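Local structure of DUF4785 domain-containing protein (Legionella pneumophila subsp. pneumophila, 4KH9) at residues 15-20 and 291-296; 282-287 and 326-331; 298-303 and 313-318. The protein is of unknown function but binds calcium ions, is probably exported, and combines an N-terminal domain with two E-set-like domains. One frame throughout, in Å; residues are numbered along the deposited sequence. Where two conformers were deposited one is given.

In the fold
The C-terminal E-set-like domain holds both strand pairings, interactions 2 and 3, and one side of interaction 1. Interaction 2 pairs strands 281-289 and 325-333 in one sheet, and interaction 3 pairs strands 293-302 and 312-322 in the other; the sheets face each other, with Phe331 of the first packed on Ser299 of the second. Interaction 2 has a mostly apolar inner face and a more exposed outer one. In interaction 3 both faces are largely covered, serines and a glutamine mix with Leu301, and Gln298 and Gln317 are partly exposed. Interaction 1 is smaller and mostly buried, setting a loop from near the N-terminus against the start of strand 293-302 through sulfur and methyl contacts instead of backbone pairing.

Interaction 1 (15-20 and 291-296); sequences ENCSQL and TASRYA
Leu20 and Cys17 bring the loop 15-20 against the beginning of strand 293-302, where Arg294 and Ser293 receive them. Leu20 has the largest share of buried surface. Its chi1 of -64° places CG beside the backbone N, and from there CD1 reaches the strand, 3.8 Å from Arg294 CB and 3.7 Å from Ser293 OG. Leu20 CB meets the same Arg294 CB at 3.9 Å, so the leucine packs on the aliphatic root of the arginine. Cys17 SG lies 3.1 Å from Ser293 OG and 3.6 Å from Ala292 O; Cys17 SG is also bonded to Cys14 SG in a disulfide. A turn closed by Leu20 N to Cys17 O, 2.9 Å, spans the two residues whose side chains face the strand. The loop runs between strands 2-3 and 25-29, and strand 25-29 is the edge of the same five-stranded sheet as strand 293-302. The N-terminal chain thus folds back on the C-terminal domain, with Arg294 NH1 holding the carbonyl oxygens of Ser21 and Glu23 on the way to strand 25-29. Trp321 of strand 312-322 also touches Leu20. The contact is therefore apolar and sulfur packing with one close sulfur-to-hydroxyl approach, while the hydrogen bond of the Ser293 hydroxyl goes to Asp353 OD1, at the end of strand 345-353.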
loop_
_atom_site.group_PDB
_atom_site.type_symbol
_atom_site.label_atom_id
_atom_site.label_comp_id
_atom_site.label_asym_id
_atom_site.label_seq_id
_atom_site.Cartn_x
_atom_site.Cartn_y
_atom_site.Cartn_z
ATOM N N GLU A 15 -14.945 -8.794 -14.700
ATOM C CA GLU A 15 -15.703 -10.007 -14.366
ATOM C C GLU A 15 -16.917 -9.697 -13.501
ATOM O O GLU A 15 -17.948 -10.348 -13.659
ATOM C CB GLU A 15 -14.809 -11.055 -13.653
ATOM C CG GLU A 15 -14.095 -10.564 -12.398
ATOM C CD GLU A 15 -13.232 -11.565 -11.652
ATOM O OE1 GLU A 15 -12.931 -12.647 -12.207
ATOM O OE2 GLU A 15 -12.819 -11.240 -10.517
ATOM N N ASN A 16 -16.806 -8.705 -12.597
ATOM C CA ASN A 16 -17.867 -8.371 -11.650
ATOM C C ASN A 16 -18.819 -7.256 -12.128
ATOM O O ASN A 16 -19.810 -7.008 -11.435
ATOM C CB ASN A 16 -17.249 -7.955 -10.316
ATOM C CG ASN A 16 -16.416 -6.700 -10.374
ATOM O OD1 ASN A 16 -15.411 -6.615 -11.093
ATOM N ND2 ASN A 16 -16.790 -5.713 -9.577
ATOM N N CYS A 17 -18.533 -6.591 -13.274
ATOM C CA CYS A 17 -19.345 -5.468 -13.768
ATOM C C CYS A 17 -20.793 -5.881 -14.047
ATOM O O CYS A 17 -21.682 -5.112 -13.703
ATOM C CB CYS A 17 -18.717 -4.807 -14.991
ATOM S SG CYS A 17 -17.450 -3.566 -14.585
ATOM N N SER A 18 -21.037 -7.091 -14.609
ATOM C CA SER A 18 -22.381 -7.632 -14.901
ATOM C C SER A 18 -23.291 -7.681 -13.653
ATOM O O SER A 18 -24.508 -7.547 -13.765
ATOM C CB SER A 18 -22.261 -9.040 -15.478
ATOM O OG SER A 18 -21.687 -8.996 -16.774
ATOM N N GLN A 19 -22.688 -7.852 -12.470
ATOM C CA GLN A 19 -23.382 -7.916 -11.187
ATOM C C GLN A 19 -23.752 -6.524 -10.640
ATOM O O GLN A 19 -24.465 -6.442 -9.637
ATOM C CB GLN A 19 -22.504 -8.647 -10.154
ATOM C CG GLN A 19 -22.275 -10.128 -10.490
ATOM C CD GLN A 19 -21.393 -10.834 -9.486
ATOM O OE1 GLN A 19 -20.386 -11.457 -9.848
ATOM N NE2 GLN A 19 -21.744 -10.756 -8.205
ATOM N N LEU A 20 -23.257 -5.438 -11.263
ATOM C CA LEU A 20 -23.517 -4.093 -10.739
ATOM C C LEU A 20 -24.921 -3.606 -11.081
ATOM O O LEU A 20 -25.509 -3.986 -12.094
ATOM C CB LEU A 20 -22.475 -3.072 -11.242
ATOM C CG LEU A 20 -21.023 -3.289 -10.795
ATOM C CD1 LEU A 20 -20.090 -2.384 -11.565
ATOM C CD2 LEU A 20 -20.863 -3.086 -9.291
ATOM N N THR A 291 -15.272 1.034 -21.081
ATOM C CA THR A 291 -15.759 -0.260 -20.581
ATOM C C THR A 291 -17.125 -0.105 -19.911
ATOM O O THR A 291 -17.297 0.775 -19.071
ATOM C CB THR A 291 -14.728 -0.861 -19.606
ATOM O OG1 THR A 291 -13.597 -1.280 -20.353
ATOM C CG2 THR A 291 -15.255 -2.051 -18.817
ATOM N N ALA A 292 -18.070 -1.002 -20.264
ATOM C CA ALA A 292 -19.420 -1.068 -19.710
ATOM C C ALA A 292 -19.335 -1.326 -18.200
ATOM O O ALA A 292 -18.735 -2.315 -17.764
ATOM C CB ALA A 292 -20.225 -2.167 -20.413
ATOM N N SER A 293 -19.845 -0.385 -17.400
ATOM C CA SER A 293 -19.768 -0.500 -15.942
ATOM C C SER A 293 -20.695 0.479 -15.295
ATOM O O SER A 293 -21.351 1.264 -15.973
ATOM C CB SER A 293 -18.327 -0.255 -15.463
ATOM O OG SER A 293 -18.140 -0.590 -14.096
ATOM N N ARG A 294 -20.731 0.456 -13.966
ATOM C CA ARG A 294 -21.485 1.435 -13.191
ATOM C C ARG A 294 -20.532 2.540 -12.770
ATOM O O ARG A 294 -19.480 2.289 -12.177
ATOM C CB ARG A 294 -22.186 0.788 -11.987
ATOM C CG ARG A 294 -23.067 1.774 -11.239
ATOM C CD ARG A 294 -23.814 1.090 -10.115
ATOM N NE ARG A 294 -24.733 2.022 -9.469
ATOM C CZ ARG A 294 -25.887 2.442 -9.979
ATOM N NH1 ARG A 294 -26.275 2.047 -11.184
ATOM N NH2 ARG A 294 -26.640 3.296 -9.306
ATOM N N TYR A 295 -20.905 3.773 -13.080
ATOM C CA TYR A 295 -20.084 4.938 -12.775
ATOM C C TYR A 295 -20.851 5.949 -11.949
ATOM O O TYR A 295 -22.080 6.092 -12.104
ATOM C CB TYR A 295 -19.614 5.612 -14.074
ATOM C CG TYR A 295 -18.722 4.746 -14.930
ATOM C CD1 TYR A 295 -17.341 4.751 -14.761
ATOM C CD2 TYR A 295 -19.250 3.957 -15.944
ATOM C CE1 TYR A 295 -16.511 3.949 -15.548
ATOM C CE2 TYR A 295 -18.427 3.171 -16.757
ATOM C CZ TYR A 295 -17.053 3.185 -16.566
ATOM O OH TYR A 295 -16.234 2.378 -17.322
ATOM N N ALA A 296 -20.127 6.685 -11.097
ATOM C CA ALA A 296 -20.750 7.742 -10.315
ATOM C C ALA A 296 -20.031 9.024 -10.539
ATOM O O ALA A 296 -18.811 9.090 -10.419
ATOM C CB ALA A 296 -20.770 7.401 -8.834
#

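Interaction 2 (282-287 and 326-331); sequences TFVVTV and KHVLQF
Phe283 and Phe331 form the first of three hydrogen-bonded pairs that join strands 282-287 and 326-331 through backbone amides and carbonyls. Phe283 N reaches Phe331 O at 2.8 Å in a nearly straight bond, and Phe331 N returns to Phe283 O. Val285 with Leu329 and Val287 with His327 repeat this reciprocal pattern, giving six bonds in all. Between them lie the non-hydrogen-bonded pairs Val284 with Gln330 and Thr286 with Val328, where CA-H...O contacts such as Val284 CA to Leu329 O, 3.2 Å, add to the ladder.

The aromatic contact is turned so that the rings of Phe283 and Phe331 barely overlap: the planes of the Phe283 and Phe331 rings are 23° apart but slid past each other. Phe331 CG occupies the position between its backbone N and carbonyl carbon (chi1 64°), which swings the ring over the neighbouring strand. There Phe283 CB sits above one face in a CH-pi contact, 3.8 Å from the Phe331 ring centroid, and Val285 CG2 meets the ring edge, 3.4 Å from Phe331 CE1.

This ladder belongs to one sheet of an E-set-like beta-sandwich, in which strand 281-289 is flanked on its other side by strand 268-278. The face carrying Phe283, Val285, Val287, Leu329 and Phe331 turns inward, where Leu297 of strand 293-302 touches Val285, Leu329 and Phe331.

Apolar packing continues along that inner face with Val287 CG2 against Leu329 CD1 at 4.0 Å. On the more exposed face, Val284 CG1 rests against the aliphatic Gln330 CG at 3.8 Å. At the end of the ladder the CG2 methyl of Thr282 meets Gln330 CG at 3.5 Å.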
loop_
_atom_site.group_PDB
_atom_site.type_symbol
_atom_site.label_atom_id
_atom_site.label_comp_id
_atom_site.label_asym_id
_atom_site.label_seq_id
_atom_site.Cartn_x
_atom_site.Cartn_y
_atom_site.Cartn_z
ATOM N N THR A 282 -28.692 22.914 -12.135
ATOM C CA THR A 282 -28.438 21.650 -12.808
ATOM C C THR A 282 -27.292 21.809 -13.790
ATOM O O THR A 282 -27.222 22.796 -14.537
ATOM C CB THR A 282 -29.725 21.148 -13.490
ATOM O OG1 THR A 282 -30.759 21.071 -12.518
ATOM C CG2 THR A 282 -29.574 19.778 -14.092
ATOM N N PHE A 283 -26.390 20.817 -13.777
ATOM C CA PHE A 283 -25.218 20.783 -14.641
ATOM C C PHE A 283 -25.232 19.533 -15.466
ATOM O O PHE A 283 -25.823 18.536 -15.054
ATOM C CB PHE A 283 -23.915 20.861 -13.821
ATOM C CG PHE A 283 -23.808 22.073 -12.936
ATOM C CD1 PHE A 283 -24.356 22.071 -11.655
ATOM C CD2 PHE A 283 -23.201 23.237 -13.395
ATOM C CE1 PHE A 283 -24.321 23.216 -10.863
ATOM C CE2 PHE A 283 -23.151 24.379 -12.592
ATOM C CZ PHE A 283 -23.712 24.357 -11.332
ATOM N N VAL A 284 -24.592 19.586 -16.637
ATOM C CA VAL A 284 -24.463 18.451 -17.546
ATOM C C VAL A 284 -22.977 18.267 -17.885
ATOM O O VAL A 284 -22.281 19.236 -18.179
ATOM C CB VAL A 284 -25.349 18.519 -18.824
ATOM C CG1 VAL A 284 -26.811 18.219 -18.509
ATOM C CG2 VAL A 284 -25.211 19.842 -19.568
ATOM N N VAL A 285 -22.495 17.033 -17.818
ATOM C CA VAL A 285 -21.091 16.717 -18.110
ATOM C C VAL A 285 -21.045 15.649 -19.181
ATOM O O VAL A 285 -21.735 14.634 -19.051
ATOM C CB VAL A 285 -20.278 16.267 -16.856
ATOM C CG1 VAL A 285 -18.765 16.307 -17.118
ATOM C CG2 VAL A 285 -20.606 17.102 -15.638
ATOM N N THR A 286 -20.179 15.827 -20.195
ATOM C CA THR A 286 -19.960 14.808 -21.225
ATOM C C THR A 286 -18.943 13.792 -20.654
ATOM O O THR A 286 -17.985 14.179 -19.973
ATOM C CB THR A 286 -19.517 15.459 -22.552
ATOM O OG1 THR A 286 -20.594 16.230 -23.078
ATOM C CG2 THR A 286 -19.072 14.450 -23.592
ATOM N N VAL A 287 -19.173 12.500 -20.910
ATOM C CA VAL A 287 -18.332 11.402 -20.427
ATOM C C VAL A 287 -18.005 10.464 -21.600
ATOM O O VAL A 287 -18.898 10.077 -22.338
ATOM C CB VAL A 287 -19.016 10.614 -19.255
ATOM C CG1 VAL A 287 -18.070 9.605 -18.615
ATOM C CG2 VAL A 287 -19.611 11.534 -18.194
ATOM N N LYS A 326 -19.945 7.810 -25.845
ATOM C CA LYS A 326 -20.090 9.155 -25.297
ATOM C C LYS A 326 -21.457 9.301 -24.641
ATOM O O LYS A 326 -22.455 8.784 -25.159
ATOM C CB LYS A 326 -19.880 10.241 -26.368
ATOM C CG LYS A 326 -18.418 10.459 -26.743
ATOM C CD LYS A 326 -18.225 11.597 -27.780
ATOM C CE LYS A 326 -18.523 11.210 -29.219
ATOM N NZ LYS A 326 -18.442 12.373 -30.141
ATOM N N HIS A 327 -21.490 9.938 -23.449
ATOM C CA HIS A 327 -22.716 10.144 -22.677
ATOM C C HIS A 327 -22.762 11.535 -22.041
ATOM O O HIS A 327 -21.723 12.179 -21.892
ATOM C CB HIS A 327 -22.845 9.103 -21.553
ATOM C CG HIS A 327 -22.797 7.674 -21.987
ATOM N ND1 HIS A 327 -23.945 6.984 -22.298
ATOM C CD2 HIS A 327 -21.740 6.834 -22.081
ATOM C CE1 HIS A 327 -23.550 5.759 -22.606
ATOM N NE2 HIS A 327 -22.230 5.628 -22.503
ATOM N N VAL A 328 -23.965 11.987 -21.677
ATOM C CA VAL A 328 -24.161 13.257 -20.989
ATOM C C VAL A 328 -24.786 12.918 -19.624
ATOM O O VAL A 328 -25.859 12.299 -19.566
ATOM C CB VAL A 328 -24.980 14.304 -21.801
ATOM C CG1 VAL A 328 -25.119 15.609 -21.027
ATOM C CG2 VAL A 328 -24.349 14.569 -23.171
ATOM N N LEU A 329 -24.074 13.244 -18.545
ATOM C CA LEU A 329 -24.543 12.995 -17.184
ATOM C C LEU A 329 -25.009 14.297 -16.577
ATOM O O LEU A 329 -24.395 15.333 -16.801
ATOM C CB LEU A 329 -23.465 12.341 -16.313
ATOM C CG LEU A 329 -23.483 10.821 -16.233
ATOM C CD1 LEU A 329 -23.292 10.161 -17.616
ATOM C CD2 LEU A 329 -22.392 10.351 -15.318
ATOM N N GLN A 330 -26.100 14.238 -15.841
ATOM C CA GLN A 330 -26.721 15.391 -15.238
ATOM C C GLN A 330 -26.676 15.313 -13.713
ATOM O O GLN A 330 -26.908 14.258 -13.155
ATOM C CB GLN A 330 -28.181 15.432 -15.726
ATOM C CG GLN A 330 -28.817 16.792 -15.658
ATOM C CD GLN A 330 -30.284 16.713 -15.972
ATOM O OE1 GLN A 330 -31.127 16.790 -15.075
ATOM N NE2 GLN A 330 -30.624 16.489 -17.241
ATOM N N PHE A 331 -26.378 16.424 -13.039
ATOM C CA PHE A 331 -26.382 16.475 -11.578
ATOM C C PHE A 331 -26.940 17.815 -11.166
ATOM O O PHE A 331 -26.812 18.784 -11.914
ATOM C CB PHE A 331 -25.006 16.183 -10.943
ATOM C CG PHE A 331 -23.889 17.147 -11.234
ATOM C CD1 PHE A 331 -23.091 16.993 -12.365
ATOM C CD2 PHE A 331 -23.608 18.195 -10.361
ATOM C CE1 PHE A 331 -22.042 17.879 -12.625
ATOM C CE2 PHE A 331 -22.573 19.092 -10.633
ATOM C CZ PHE A 331 -21.779 18.913 -11.749
#

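Interaction 3 (298-303 and 313-318); sequences QSVLFQ and IQTSQR
With CG anti to the backbone N in both residues (chi1 -155° in Gln298, -176° in Gln317) and both chains extended beyond it, the two glutamines carry their amides to the same place. Gln298 NE2 donates to Gln317 OE1 at 2.9 Å; the amide planes are 39° apart and the donor is tilted from the carbonyl plane. Gln298 OE1 is taken up by the hydroxyl of Tyr348. On the same face Thr315 CG2 approaches Gln298 CG at 3.9 Å, and Val300 CG2 lies near Thr315 OG1.

The segments are the arms of a beta hairpin within the five-stranded sheet of the E-set-like domain. Ser299 and Ser316 form a hydrogen-bonded pair, Ser316 N reaching Ser299 O at 2.9 Å. Toward the loop end the pairing is irregular at a classic beta bulge: Ile313 and Gln314 both face Leu301, whose O accepts from Ile313 N at 2.7 Å and whose N donates to Gln314 O at 2.8 Å.

The face bearing Ser299 and Ser316 turns to the opposing sheet, where Ser299 touches Phe331, and Ser299 OG is hydrogen-bonded to the backbone carbonyl of Tyr348.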
loop_
_atom_site.group_PDB
_atom_site.type_symbol
_atom_site.label_atom_id
_atom_site.label_comp_id
_atom_site.label_asym_id
_atom_site.label_seq_id
_atom_site.Cartn_x
_atom_site.Cartn_y
_atom_site.Cartn_z
ATOM N N GLN A 298 -19.535 12.588 -9.059
ATOM C CA GLN A 298 -19.695 13.319 -7.805
ATOM C C GLN A 298 -19.163 14.729 -7.939
ATOM O O GLN A 298 -18.093 14.912 -8.509
ATOM C CB GLN A 298 -18.958 12.591 -6.685
ATOM C CG GLN A 298 -19.525 12.876 -5.315
ATOM C CD GLN A 298 -18.688 12.240 -4.238
ATOM O OE1 GLN A 298 -17.932 12.922 -3.533
ATOM N NE2 GLN A 298 -18.826 10.929 -4.078
ATOM N N SER A 299 -19.904 15.714 -7.396
ATOM C CA SER A 299 -19.552 17.138 -7.417
ATOM C C SER A 299 -19.950 17.814 -6.115
ATOM O O SER A 299 -20.856 17.344 -5.433
ATOM C CB SER A 299 -20.228 17.839 -8.582
ATOM O OG SER A 299 -19.666 19.130 -8.793
ATOM N N VAL A 300 -19.274 18.907 -5.771
ATOM C CA VAL A 300 -19.563 19.667 -4.545
ATOM C C VAL A 300 -19.782 21.147 -4.899
ATOM O O VAL A 300 -18.993 21.729 -5.643
ATOM C CB VAL A 300 -18.459 19.483 -3.464
ATOM C CG1 VAL A 300 -17.113 19.993 -3.933
ATOM C CG2 VAL A 300 -18.848 20.144 -2.143
ATOM N N LEU A 301 -20.862 21.728 -4.381
ATOM C CA LEU A 301 -21.182 23.135 -4.571
ATOM C C LEU A 301 -20.602 23.927 -3.406
ATOM O O LEU A 301 -20.889 23.626 -2.248
ATOM C CB LEU A 301 -22.701 23.362 -4.698
ATOM C CG LEU A 301 -23.180 24.791 -4.992
ATOM C CD1 LEU A 301 -22.927 25.168 -6.436
ATOM C CD2 LEU A 301 -24.636 24.929 -4.710
ATOM N N PHE A 302 -19.760 24.914 -3.726
ATOM C CA PHE A 302 -19.113 25.803 -2.767
ATOM C C PHE A 302 -19.705 27.199 -2.859
ATOM O O PHE A 302 -20.254 27.561 -3.898
ATOM C CB PHE A 302 -17.604 25.856 -3.044
ATOM C CG PHE A 302 -16.757 24.839 -2.328
ATOM C CD1 PHE A 302 -16.632 23.544 -2.817
ATOM C CD2 PHE A 302 -16.030 25.192 -1.192
ATOM C CE1 PHE A 302 -15.836 22.603 -2.153
ATOM C CE2 PHE A 302 -15.230 24.252 -0.535
ATOM C CZ PHE A 302 -15.137 22.965 -1.020
ATOM N N GLN A 303 -19.592 27.976 -1.767
ATOM C CA GLN A 303 -20.041 29.362 -1.656
ATOM C C GLN A 303 -18.836 30.225 -1.341
ATOM O O GLN A 303 -18.068 29.851 -0.465
ATOM C CB GLN A 303 -21.139 29.508 -0.582
ATOM C CG GLN A 303 -21.581 30.951 -0.323
ATOM C CD GLN A 303 -22.497 31.104 0.866
ATOM O OE1 GLN A 303 -23.392 30.290 1.103
ATOM N NE2 GLN A 303 -22.348 32.200 1.597
ATOM N N ILE A 313 -21.570 23.808 0.372
ATOM C CA ILE A 313 -23.008 23.929 0.640
ATOM C C ILE A 313 -23.685 22.549 0.532
ATOM O O ILE A 313 -24.545 22.221 1.357
ATOM C CB ILE A 313 -23.643 24.962 -0.356
ATOM C CG1 ILE A 313 -23.195 26.421 -0.085
ATOM C CG2 ILE A 313 -25.187 24.851 -0.479
ATOM C CD1 ILE A 313 -23.634 27.045 1.318
ATOM N N GLN A 314 -23.290 21.745 -0.481
ATOM C CA GLN A 314 -23.895 20.441 -0.745
ATOM C C GLN A 314 -23.063 19.599 -1.704
ATOM O O GLN A 314 -22.371 20.137 -2.577
ATOM C CB GLN A 314 -25.286 20.687 -1.379
ATOM C CG GLN A 314 -26.218 19.485 -1.407
ATOM C CD GLN A 314 -27.568 19.798 -1.996
ATOM O OE1 GLN A 314 -27.712 20.507 -3.008
ATOM N NE2 GLN A 314 -28.589 19.247 -1.376
ATOM N N THR A 315 -23.167 18.279 -1.560
ATOM C CA THR A 315 -22.560 17.321 -2.471
ATOM C C THR A 315 -23.683 16.664 -3.267
ATOM O O THR A 315 -24.741 16.385 -2.702
ATOM C CB THR A 315 -21.684 16.279 -1.726
ATOM O OG1 THR A 315 -20.723 16.961 -0.938
ATOM C CG2 THR A 315 -20.942 15.335 -2.672
ATOM N N SER A 316 -23.440 16.422 -4.566
ATOM C CA SER A 316 -24.383 15.772 -5.478
ATOM C C SER A 316 -23.706 14.600 -6.142
ATOM O O SER A 316 -22.520 14.680 -6.435
ATOM C CB SER A 316 -24.890 16.761 -6.523
ATOM O OG SER A 316 -25.641 16.123 -7.543
ATOM N N GLN A 317 -24.447 13.518 -6.357
ATOM C CA GLN A 317 -23.901 12.333 -6.971
ATOM C C GLN A 317 -24.901 11.687 -7.934
ATOM O O GLN A 317 -26.005 11.334 -7.530
ATOM C CB GLN A 317 -23.467 11.324 -5.894
ATOM C CG GLN A 317 -22.807 10.099 -6.485
ATOM C CD GLN A 317 -22.244 9.203 -5.426
ATOM O OE1 GLN A 317 -21.083 9.342 -5.048
ATOM N NE2 GLN A 317 -23.052 8.291 -4.915
ATOM N N ARG A 318 -24.471 11.489 -9.185
ATOM C CA ARG A 318 -25.232 10.804 -10.229
ATOM C C ARG A 318 -24.567 9.470 -10.524
ATOM O O ARG A 318 -23.439 9.453 -11.007
ATOM C CB ARG A 318 -25.318 11.677 -11.509
ATOM C CG ARG A 318 -25.934 10.974 -12.754
ATOM C CD ARG A 318 -27.440 10.708 -12.670
ATOM N NE ARG A 318 -28.201 11.957 -12.560
ATOM C CZ ARG A 318 -29.521 12.044 -12.476
ATOM N NH1 ARG A 318 -30.268 10.951 -12.520
ATOM N NH2 ARG A 318 -30.104 13.224 -12.345
#